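Local coordinates for NS3-like protein (Alongshan virus, PDB 6M40), which probably hydrolyses ATP and other ribonucleoside triphosphates as the RNA helicase domain of a flavivirus-like NS3 protein, coupling this to the unwinding of RNA, at residues 66-77 and 85-95; 175-186 and 262-270. All coordinates share one frame; numbering follows the deposited sequence.

Overall arrangement
Interactions 1 and 2 lie on opposite sides of the chain's centre, with their own centres 39 Å apart and their nearest atoms about 20 Å apart; they do not touch, and they use different strands and helices. Interaction 1, a partly buried contact, joins an edge strand, 72-75, of the parallel sheet to its inner neighbour; main-chain hydrogen bonds carry it, and a cation-pi pair lies at one end. Interaction 2, by contrast, packs helix 179-186 on strand 264-267 of the second, mixed sheet. It is a buried contact with no exposed residue among those that touch, built mainly from aromatic and aliphatic side chains with a single hydrogen bond across it.

Interaction 1. Residues 66-77 and 85-95; sequences LQGTKWVCAMVK and LARVVVTTHQT
The guanidinium of Arg87 lies over one face of the Trp71 indole: CZ sits 4.1 Å from the centroid of the five-membered ring and 14° off its normal, the evidence for a cation-pi pair. The guanidinium is tilted against the indole, their planes 33° apart, and a bend at chi3 folds the arginine back over the ring. The edge of the same indole meets Ala86 CA.

Beyond this pair the backbones run parallel. Cys73 N donates to Val88 O (2.9 Å), Val90 N to Cys73 O (3.1 Å) and Met75 N to Val90 O (3.0 Å). On one face of the sheet Val90 CG1 meets Leu66 CD1 at 3.7 Å; on the other Val89 CG1 packs on CB of selenomethionine Met75 at 3.8 Å. At the far end Thr91 OG1, anti to its own N (chi1 167°), donates to Met75 O at 2.7 Å in the carbonyl plane.

Strand 48-53 flanks 88-92 on its other side, and Leu63 of helix 56-64 touches Val72 and Val90. Strand 72-75 thus closes one edge of the parallel, helix-flanked sheet of the P-loop NTPase fold, within the flavivirus DEAD domain.

Interaction 2. Residues 175-186 and 262-270; sequences YNEGVVQAVRKY and LDAVFDTCQ
Phe266 presents a different part of its ring to each of its main partners. Over one face stands Val183, whose CG2 lies 3.3 Å from the ring centroid and 5° off the normal; a methyl almost centred over the ring is the geometry of a CH-pi contact. The ring edge points at Tyr186: the planes stand at 88° with centroids 5.6 Å apart, an offset edge-to-face pair in which Phe266 supplies the edge and Tyr186 the face. Phe266 CZ also approaches Tyr186 CB at 3.7 Å. Nearer the backbone, the side chains of Val179 and Phe266 slide past each other in opposite directions, CG1 to CB 3.9 Å. Ala182 CB meets CE2 on the ring.

Tyr186 reaches toward the strand because its CG is anti to the backbone N, and its OH end rests on Ala264 CB at 3.4 Å. Just before the helix, Tyr175 makes the hydrogen bond of the contact, OH to Asp267 O at 2.8 Å. The carbonyl oxygen lies at the tyrosine ring edge, in the plane of that ring, yet the hydroxyl stands above the carbonyl plane. Asp267 OD1 accepts from Cys269 N in an Asx turn, while OD2 is hydrogen-bonded to Tyr308 OH.

Helix 179-186, nearly antiparallel to strand 264-267 (158°, axes 9.4 Å apart), packs through Val179, Ala182, Val183 and Tyr186 against this strand of the mixed sheet. Such alpha/beta packing is consistent with the second RecA-like domain of NS3-type helicases. Strand 194-198 adds Val195 beside Ala264 and Phe266, strand 306-311 stacks Tyr309 on Phe266, and Tyr175 ends strand 170-175, which pairs with 306-311.

Interaction 1. Residues 66-77 and 85-95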
loop_
_atom_site.group_PDB
_atom_site.type_symbol
_atom_site.label_atom_id
_atom_site.label_comp_id
_atom_site.label_asym_id
_atom_site.label_seq_id
_atom_site.Cartn_x
_atom_site.Cartn_y
_atom_site.Cartn_z
ATOM N N LEU A 66 14.285 11.550 -11.952
ATOM C CA LEU A 66 14.568 12.963 -11.744
ATOM C C LEU A 66 16.053 13.253 -11.868
ATOM O O LEU A 66 16.491 14.350 -11.501
ATOM C CB LEU A 66 14.078 13.405 -10.365
ATOM C CG LEU A 66 12.573 13.426 -10.099
ATOM C CD1 LEU A 66 12.308 13.506 -8.601
ATOM C CD2 LEU A 66 11.924 14.592 -10.819
ATOM N N GLN A 67 16.836 12.296 -12.372
ATOM C CA GLN A 67 18.290 12.371 -12.290
ATOM C C GLN A 67 18.805 13.761 -12.640
ATOM O O GLN A 67 19.513 14.390 -11.847
ATOM C CB GLN A 67 18.922 11.305 -13.194
ATOM C CG GLN A 67 19.383 10.070 -12.427
ATOM C CD GLN A 67 20.160 9.084 -13.276
ATOM O OE1 GLN A 67 19.996 9.027 -14.492
ATOM N NE2 GLN A 67 21.015 8.300 -12.632
ATOM N N GLY A 68 18.439 14.266 -13.812
ATOM C CA GLY A 68 18.898 15.578 -14.219
ATOM C C GLY A 68 18.011 16.710 -13.743
ATOM O O GLY A 68 17.337 17.348 -14.555
ATOM N N THR A 69 18.006 16.985 -12.440
ATOM C CA THR A 69 17.208 18.082 -11.896
ATOM C C THR A 69 17.900 18.689 -10.670
ATOM O O THR A 69 17.314 18.810 -9.592
ATOM C CB THR A 69 15.795 17.604 -11.549
ATOM O OG1 THR A 69 15.360 16.626 -12.503
ATOM C CG2 THR A 69 14.819 18.775 -11.557
ATOM N N LYS A 70 19.162 19.076 -10.835
ATOM C CA LYS A 70 19.928 19.834 -9.849
ATOM C C LYS A 70 19.712 19.379 -8.403
ATOM O O LYS A 70 20.016 18.229 -8.072
ATOM C CB LYS A 70 19.624 21.333 -10.011
ATOM C CG LYS A 70 20.241 21.928 -11.280
ATOM C CD LYS A 70 19.946 23.412 -11.488
ATOM C CE LYS A 70 20.235 23.823 -12.934
ATOM N NZ LYS A 70 19.398 23.070 -13.916
ATOM N N TRP A 71 19.211 20.259 -7.530
ATOM C CA TRP A 71 19.289 20.048 -6.080
ATOM C C TRP A 71 18.250 19.026 -5.621
ATOM O O TRP A 71 17.218 19.363 -5.037
ATOM C CB TRP A 71 19.074 21.364 -5.330
ATOM C CG TRP A 71 20.213 22.326 -5.331
ATOM C CD1 TRP A 71 20.746 22.962 -6.407
ATOM C CD2 TRP A 71 20.930 22.804 -4.185
ATOM N NE1 TRP A 71 21.764 23.793 -6.009
ATOM C CE2 TRP A 71 21.897 23.715 -4.649
ATOM C CE3 TRP A 71 20.855 22.544 -2.814
ATOM C CZ2 TRP A 71 22.785 24.364 -3.793
ATOM C CZ3 TRP A 71 21.740 23.191 -1.965
ATOM C CH2 TRP A 71 22.690 24.088 -2.457
ATOM N N VAL A 72 18.556 17.745 -5.822
ATOM C CA VAL A 72 17.655 16.653 -5.441
ATOM C C VAL A 72 18.322 15.804 -4.364
ATOM O O VAL A 72 19.425 15.285 -4.572
ATOM C CB VAL A 72 17.270 15.783 -6.649
ATOM C CG1 VAL A 72 16.665 14.458 -6.188
ATOM C CG2 VAL A 72 16.298 16.526 -7.556
ATOM N N CYS A 73 17.640 15.641 -3.227
ATOM C CA CYS A 73 18.124 14.840 -2.111
ATOM C C CYS A 73 17.126 13.737 -1.777
ATOM O O CYS A 73 15.915 13.914 -1.923
ATOM C CB CYS A 73 18.348 15.691 -0.847
ATOM S SG CYS A 73 19.828 16.735 -0.823
ATOM N N ALA A 74 17.639 12.607 -1.299
ATOM C CA ALA A 74 16.805 11.475 -0.922
ATOM C C ALA A 74 16.670 11.371 0.593
ATOM O O ALA A 74 17.499 11.875 1.356
ATOM C CB ALA A 74 17.377 10.167 -1.480
HETATM N N MSE A 75 15.611 10.689 1.014
HETATM C CA MSE A 75 15.337 10.463 2.422
HETATM C C MSE A 75 14.862 9.025 2.593
HETATM O O MSE A 75 13.672 8.749 2.501
HETATM C CB MSE A 75 14.285 11.453 2.929
HETATM C CG MSE A 75 14.217 11.584 4.422
HETATM SE SE MSE A 75 13.055 13.043 5.017
HETATM C CE MSE A 75 13.454 12.931 6.914
ATOM N N VAL A 76 15.794 8.098 2.793
ATOM C CA VAL A 76 15.465 6.689 2.985
ATOM C C VAL A 76 15.916 6.298 4.385
ATOM O O VAL A 76 17.107 6.068 4.626
ATOM C CB VAL A 76 16.111 5.789 1.928
ATOM C CG1 VAL A 76 16.325 4.385 2.485
ATOM C CG2 VAL A 76 15.237 5.726 0.670
ATOM N N LYS A 77 14.970 6.219 5.313
ATOM C CA LYS A 77 15.273 5.754 6.660
ATOM C C LYS A 77 15.048 4.254 6.783
ATOM O O LYS A 77 14.127 3.812 7.463
ATOM C CB LYS A 77 14.418 6.480 7.695
ATOM C CG LYS A 77 14.787 7.931 7.890
ATOM C CD LYS A 77 13.952 8.590 8.970
ATOM C CE LYS A 77 14.182 10.087 8.966
ATOM N NZ LYS A 77 13.133 10.832 9.703
ATOM N N LEU A 85 21.956 20.925 2.699
ATOM C CA LEU A 85 20.608 21.436 2.487
ATOM C C LEU A 85 20.073 20.821 1.201
ATOM O O LEU A 85 20.778 20.056 0.543
ATOM C CB LEU A 85 20.611 22.966 2.429
ATOM C CG LEU A 85 19.325 23.656 2.897
ATOM C CD1 LEU A 85 19.006 23.348 4.358
ATOM C CD2 LEU A 85 19.421 25.164 2.683
ATOM N N ALA A 86 18.831 21.144 0.844
ATOM C CA ALA A 86 18.189 20.521 -0.308
ATOM C C ALA A 86 17.023 21.387 -0.771
ATOM O O ALA A 86 16.648 22.360 -0.116
ATOM C CB ALA A 86 17.709 19.105 0.029
ATOM N N ARG A 87 16.450 21.009 -1.920
ATOM C CA ARG A 87 15.291 21.703 -2.484
ATOM C C ARG A 87 14.228 20.782 -3.070
ATOM O O ARG A 87 13.108 21.249 -3.296
ATOM C CB ARG A 87 15.729 22.685 -3.578
ATOM C CG ARG A 87 15.919 24.116 -3.100
ATOM C CD ARG A 87 15.635 25.131 -4.201
ATOM N NE ARG A 87 16.575 25.048 -5.317
ATOM C CZ ARG A 87 17.802 25.557 -5.299
ATOM N NH1 ARG A 87 18.251 26.176 -4.219
ATOM N NH2 ARG A 87 18.585 25.442 -6.362
ATOM N N VAL A 88 14.520 19.511 -3.338
ATOM C CA VAL A 88 13.524 18.538 -3.779
ATOM C C VAL A 88 13.891 17.223 -3.104
ATOM O O VAL A 88 14.932 16.637 -3.418
ATOM C CB VAL A 88 13.478 18.370 -5.307
ATOM C CG1 VAL A 88 12.884 17.014 -5.667
ATOM C CG2 VAL A 88 12.668 19.489 -5.947
ATOM N N VAL A 89 13.045 16.754 -2.191
ATOM C CA VAL A 89 13.290 15.518 -1.456
ATOM C C VAL A 89 12.362 14.440 -1.996
ATOM O O VAL A 89 11.174 14.694 -2.227
ATOM C CB VAL A 89 13.081 15.718 0.060
ATOM C CG1 VAL A 89 13.454 14.450 0.825
ATOM C CG2 VAL A 89 13.880 16.908 0.552
ATOM N N VAL A 90 12.898 13.247 -2.212
ATOM C CA VAL A 90 12.092 12.082 -2.531
ATOM C C VAL A 90 12.274 11.075 -1.409
ATOM O O VAL A 90 13.393 10.854 -0.932
ATOM C CB VAL A 90 12.463 11.455 -3.893
ATOM C CG1 VAL A 90 12.249 12.446 -5.017
ATOM C CG2 VAL A 90 13.888 10.953 -3.874
ATOM N N THR A 91 11.176 10.455 -1.004
ATOM C CA THR A 91 11.193 9.479 0.072
ATOM C C THR A 91 9.954 8.607 -0.096
ATOM O O THR A 91 9.355 8.577 -1.172
ATOM C CB THR A 91 11.278 10.201 1.428
ATOM O OG1 THR A 91 11.001 9.286 2.494
ATOM C CG2 THR A 91 10.328 11.386 1.491
ATOM N N THR A 92 9.596 7.868 0.944
ATOM C CA THR A 92 8.388 7.056 0.935
ATOM C C THR A 92 7.282 7.764 1.709
ATOM O O THR A 92 7.521 8.733 2.435
ATOM C CB THR A 92 8.667 5.683 1.544
ATOM O OG1 THR A 92 8.774 5.805 2.971
ATOM C CG2 THR A 92 9.968 5.135 0.997
ATOM N N HIS A 93 6.051 7.275 1.535
ATOM C CA HIS A 93 4.933 7.783 2.324
ATOM C C HIS A 93 5.272 7.754 3.805
ATOM O O HIS A 93 5.277 8.784 4.483
ATOM C CB HIS A 93 3.674 6.956 2.066
ATOM C CG HIS A 93 3.093 7.140 0.696
ATOM N ND1 HIS A 93 2.337 6.170 0.077
ATOM C CD2 HIS A 93 3.130 8.191 -0.159
ATOM C CE1 HIS A 93 1.941 6.608 -1.104
ATOM N NE2 HIS A 93 2.407 7.833 -1.271
ATOM N N GLN A 94 5.560 6.559 4.314
ATOM C CA GLN A 94 5.858 6.380 5.727
ATOM C C GLN A 94 6.854 7.421 6.229
ATOM O O GLN A 94 6.522 8.231 7.101
ATOM C CB GLN A 94 6.372 4.959 5.967
ATOM C CG GLN A 94 5.946 4.374 7.314
ATOM C CD GLN A 94 5.969 2.856 7.345
ATOM O OE1 GLN A 94 6.009 2.187 6.308
ATOM N NE2 GLN A 94 5.937 2.304 8.547
ATOM N N THR A 95 8.076 7.435 5.698
ATOM C CA THR A 95 9.072 8.264 6.368
ATOM C C THR A 95 8.911 9.751 6.068
ATOM O O THR A 95 9.581 10.562 6.707
ATOM C CB THR A 95 10.520 7.843 6.045
ATOM O OG1 THR A 95 10.911 8.275 4.736
ATOM C CG2 THR A 95 10.707 6.339 6.189
#

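Interaction 2. Residues 175-186 and 262-270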
loop_
_atom_site.group_PDB
_atom_site.type_symbol
_atom_site.label_atom_id
_atom_site.label_comp_id
_atom_site.label_asym_id
_atom_site.label_seq_id
_atom_site.Cartn_x
_atom_site.Cartn_y
_atom_site.Cartn_z
ATOM N N TYR A 175 -10.436 -18.156 -15.976
ATOM C CA TYR A 175 -10.360 -19.570 -15.644
ATOM C C TYR A 175 -11.495 -19.920 -14.693
ATOM O O TYR A 175 -11.797 -19.167 -13.764
ATOM C CB TYR A 175 -9.009 -19.906 -15.010
ATOM C CG TYR A 175 -8.764 -19.246 -13.671
ATOM C CD1 TYR A 175 -9.201 -19.842 -12.497
ATOM C CD2 TYR A 175 -8.091 -18.036 -13.579
ATOM C CE1 TYR A 175 -8.986 -19.253 -11.279
ATOM C CE2 TYR A 175 -7.866 -17.438 -12.354
ATOM C CZ TYR A 175 -8.317 -18.049 -11.204
ATOM O OH TYR A 175 -8.107 -17.467 -9.969
ATOM N N ASN A 176 -12.129 -21.067 -14.938
ATOM C CA ASN A 176 -13.243 -21.527 -14.126
ATOM C C ASN A 176 -12.880 -22.686 -13.215
ATOM O O ASN A 176 -13.705 -23.086 -12.387
ATOM C CB ASN A 176 -14.406 -21.965 -15.030
ATOM C CG ASN A 176 -15.098 -20.796 -15.709
ATOM O OD1 ASN A 176 -16.093 -20.271 -15.206
ATOM N ND2 ASN A 176 -14.584 -20.395 -16.865
ATOM N N GLU A 177 -11.676 -23.233 -13.347
ATOM C CA GLU A 177 -11.363 -24.562 -12.838
ATOM C C GLU A 177 -10.311 -24.560 -11.739
ATOM O O GLU A 177 -9.880 -25.636 -11.310
ATOM C CB GLU A 177 -10.895 -25.444 -14.002
ATOM C CG GLU A 177 -11.909 -25.567 -15.138
ATOM C CD GLU A 177 -11.266 -25.829 -16.496
ATOM O OE1 GLU A 177 -10.226 -25.209 -16.806
ATOM O OE2 GLU A 177 -11.812 -26.651 -17.260
ATOM N N GLY A 178 -9.893 -23.397 -11.269
ATOM C CA GLY A 178 -8.818 -23.304 -10.308
ATOM C C GLY A 178 -7.576 -22.659 -10.909
ATOM O O GLY A 178 -7.341 -22.684 -12.121
ATOM N N VAL A 179 -6.768 -22.071 -10.028
ATOM C CA VAL A 179 -5.639 -21.270 -10.486
ATOM C C VAL A 179 -4.481 -22.160 -10.924
ATOM O O VAL A 179 -3.833 -21.898 -11.945
ATOM C CB VAL A 179 -5.204 -20.284 -9.385
ATOM C CG1 VAL A 179 -4.331 -19.183 -9.981
ATOM C CG2 VAL A 179 -6.414 -19.696 -8.680
ATOM N N VAL A 180 -4.187 -23.210 -10.154
ATOM C CA VAL A 180 -3.050 -24.067 -10.482
ATOM C C VAL A 180 -3.238 -24.695 -11.859
ATOM O O VAL A 180 -2.297 -24.769 -12.661
ATOM C CB VAL A 180 -2.855 -25.137 -9.391
ATOM C CG1 VAL A 180 -1.814 -26.158 -9.831
ATOM C CG2 VAL A 180 -2.447 -24.490 -8.078
ATOM N N GLN A 181 -4.455 -25.152 -12.158
ATOM C CA GLN A 181 -4.693 -25.839 -13.422
ATOM C C GLN A 181 -4.698 -24.869 -14.596
ATOM O O GLN A 181 -4.354 -25.255 -15.718
ATOM C CB GLN A 181 -6.014 -26.606 -13.355
ATOM C CG GLN A 181 -6.084 -27.602 -12.213
ATOM C CD GLN A 181 -7.472 -28.167 -12.015
ATOM O OE1 GLN A 181 -8.435 -27.694 -12.610
ATOM N NE2 GLN A 181 -7.582 -29.184 -11.171
ATOM N N ALA A 182 -5.106 -23.619 -14.369
ATOM C CA ALA A 182 -4.974 -22.607 -15.410
ATOM C C ALA A 182 -3.512 -22.259 -15.649
ATOM O O ALA A 182 -3.144 -21.847 -16.758
ATOM C CB ALA A 182 -5.767 -21.354 -15.039
ATOM N N VAL A 183 -2.670 -22.412 -14.624
ATOM C CA VAL A 183 -1.231 -22.274 -14.802
ATOM C C VAL A 183 -0.625 -23.519 -15.438
ATOM O O VAL A 183 0.488 -23.455 -15.973
ATOM C CB VAL A 183 -0.562 -21.958 -13.455
ATOM C CG1 VAL A 183 0.932 -22.224 -13.523
ATOM C CG2 VAL A 183 -0.837 -20.516 -13.056
ATOM N N ARG A 184 -1.308 -24.662 -15.371
ATOM C CA ARG A 184 -0.864 -25.818 -16.138
ATOM C C ARG A 184 -1.221 -25.653 -17.609
ATOM O O ARG A 184 -0.371 -25.837 -18.487
ATOM C CB ARG A 184 -1.476 -27.100 -15.575
ATOM C CG ARG A 184 -0.804 -27.566 -14.297
ATOM C CD ARG A 184 -1.479 -28.788 -13.696
ATOM N NE ARG A 184 -1.270 -28.841 -12.253
ATOM C CZ ARG A 184 -1.587 -29.874 -11.482
ATOM N NH1 ARG A 184 -2.117 -30.962 -12.011
ATOM N NH2 ARG A 184 -1.361 -29.818 -10.179
ATOM N N LYS A 185 -2.475 -25.295 -17.889
ATOM C CA LYS A 185 -2.871 -24.971 -19.254
ATOM C C LYS A 185 -1.869 -24.014 -19.892
ATOM O O LYS A 185 -1.401 -24.243 -21.015
ATOM C CB LYS A 185 -4.277 -24.366 -19.251
ATOM C CG LYS A 185 -5.281 -25.089 -20.131
ATOM C CD LYS A 185 -6.550 -24.264 -20.315
ATOM C CE LYS A 185 -7.762 -24.901 -19.646
ATOM N NZ LYS A 185 -9.045 -24.454 -20.266
ATOM N N TYR A 186 -1.515 -22.942 -19.173
ATOM C CA TYR A 186 -0.562 -21.959 -19.684
ATOM C C TYR A 186 0.820 -22.579 -19.890
ATOM O O TYR A 186 1.484 -22.308 -20.896
ATOM C CB TYR A 186 -0.496 -20.766 -18.717
ATOM C CG TYR A 186 0.232 -19.528 -19.217
ATOM C CD1 TYR A 186 1.612 -19.426 -19.120
ATOM C CD2 TYR A 186 -0.465 -18.446 -19.751
ATOM C CE1 TYR A 186 2.286 -18.294 -19.564
ATOM C CE2 TYR A 186 0.205 -17.307 -20.200
ATOM C CZ TYR A 186 1.578 -17.241 -20.101
ATOM O OH TYR A 186 2.257 -16.124 -20.536
ATOM N N LEU A 262 7.533 -9.311 -16.172
ATOM C CA LEU A 262 7.082 -10.650 -16.545
ATOM C C LEU A 262 6.004 -10.577 -17.622
ATOM O O LEU A 262 5.573 -9.495 -18.036
ATOM C CB LEU A 262 6.560 -11.394 -15.320
ATOM C CG LEU A 262 5.796 -10.509 -14.335
ATOM C CD1 LEU A 262 4.722 -9.671 -15.021
ATOM C CD2 LEU A 262 5.168 -11.356 -13.237
ATOM N N ASP A 263 5.549 -11.760 -18.054
ATOM C CA ASP A 263 4.683 -11.896 -19.215
ATOM C C ASP A 263 3.224 -12.206 -18.884
ATOM O O ASP A 263 2.367 -12.011 -19.751
ATOM C CB ASP A 263 5.216 -13.002 -20.152
ATOM C CG ASP A 263 6.664 -12.779 -20.589
ATOM O OD1 ASP A 263 7.028 -11.644 -20.962
ATOM O OD2 ASP A 263 7.442 -13.757 -20.577
ATOM N N ALA A 264 2.912 -12.683 -17.677
ATOM C CA ALA A 264 1.522 -12.972 -17.326
ATOM C C ALA A 264 1.329 -12.933 -15.815
ATOM O O ALA A 264 2.280 -13.075 -15.044
ATOM C CB ALA A 264 1.075 -14.336 -17.871
ATOM N N VAL A 265 0.067 -12.783 -15.409
ATOM C CA VAL A 265 -0.328 -12.677 -14.005
ATOM C C VAL A 265 -1.572 -13.526 -13.772
ATOM O O VAL A 265 -2.554 -13.407 -14.510
ATOM C CB VAL A 265 -0.607 -11.213 -13.606
ATOM C CG1 VAL A 265 -1.489 -11.149 -12.366
ATOM C CG2 VAL A 265 0.686 -10.450 -13.383
ATOM N N PHE A 266 -1.544 -14.364 -12.737
ATOM C CA PHE A 266 -2.702 -15.155 -12.331
ATOM C C PHE A 266 -3.224 -14.629 -11.000
ATOM O O PHE A 266 -2.488 -14.605 -10.007
ATOM C CB PHE A 266 -2.343 -16.636 -12.229
ATOM C CG PHE A 266 -2.086 -17.273 -13.554
ATOM C CD1 PHE A 266 -0.843 -17.174 -14.151
ATOM C CD2 PHE A 266 -3.095 -17.951 -14.217
ATOM C CE1 PHE A 266 -0.604 -17.752 -15.382
ATOM C CE2 PHE A 266 -2.861 -18.530 -15.444
ATOM C CZ PHE A 266 -1.613 -18.430 -16.027
ATOM N N ASP A 267 -4.486 -14.205 -10.980
ATOM C CA ASP A 267 -5.070 -13.522 -9.831
ATOM C C ASP A 267 -6.046 -14.454 -9.127
ATOM O O ASP A 267 -7.068 -14.845 -9.697
ATOM C CB ASP A 267 -5.772 -12.234 -10.262
ATOM C CG ASP A 267 -5.808 -11.179 -9.159
ATOM O OD1 ASP A 267 -5.738 -11.529 -7.957
ATOM O OD2 ASP A 267 -5.910 -9.979 -9.498
ATOM N N THR A 268 -5.717 -14.815 -7.889
ATOM C CA THR A 268 -6.716 -15.398 -6.999
ATOM C C THR A 268 -7.917 -14.479 -6.857
ATOM O O THR A 268 -9.058 -14.939 -6.748
ATOM C CB THR A 268 -6.116 -15.638 -5.618
ATOM O OG1 THR A 268 -4.805 -16.195 -5.737
ATOM C CG2 THR A 268 -6.993 -16.572 -4.809
ATOM N N CYS A 269 -7.669 -13.167 -6.855
ATOM C CA CYS A 269 -8.685 -12.161 -6.562
ATOM C C CYS A 269 -9.179 -12.304 -5.119
ATOM O O CYS A 269 -10.376 -12.236 -4.829
ATOM C CB CYS A 269 -9.826 -12.234 -7.576
ATOM S SG CYS A 269 -9.359 -11.518 -9.165
ATOM N N GLN A 270 -8.221 -12.465 -4.202
ATOM C CA GLN A 270 -8.499 -12.702 -2.792
ATOM C C GLN A 270 -7.332 -12.185 -1.949
ATOM O O GLN A 270 -6.171 -12.290 -2.359
ATOM C CB GLN A 270 -8.729 -14.197 -2.504
ATOM C CG GLN A 270 -9.920 -14.812 -3.234
ATOM C CD GLN A 270 -10.271 -16.205 -2.727
ATOM O OE1 GLN A 270 -9.405 -16.951 -2.269
ATOM N NE2 GLN A 270 -11.548 -16.553 -2.798
#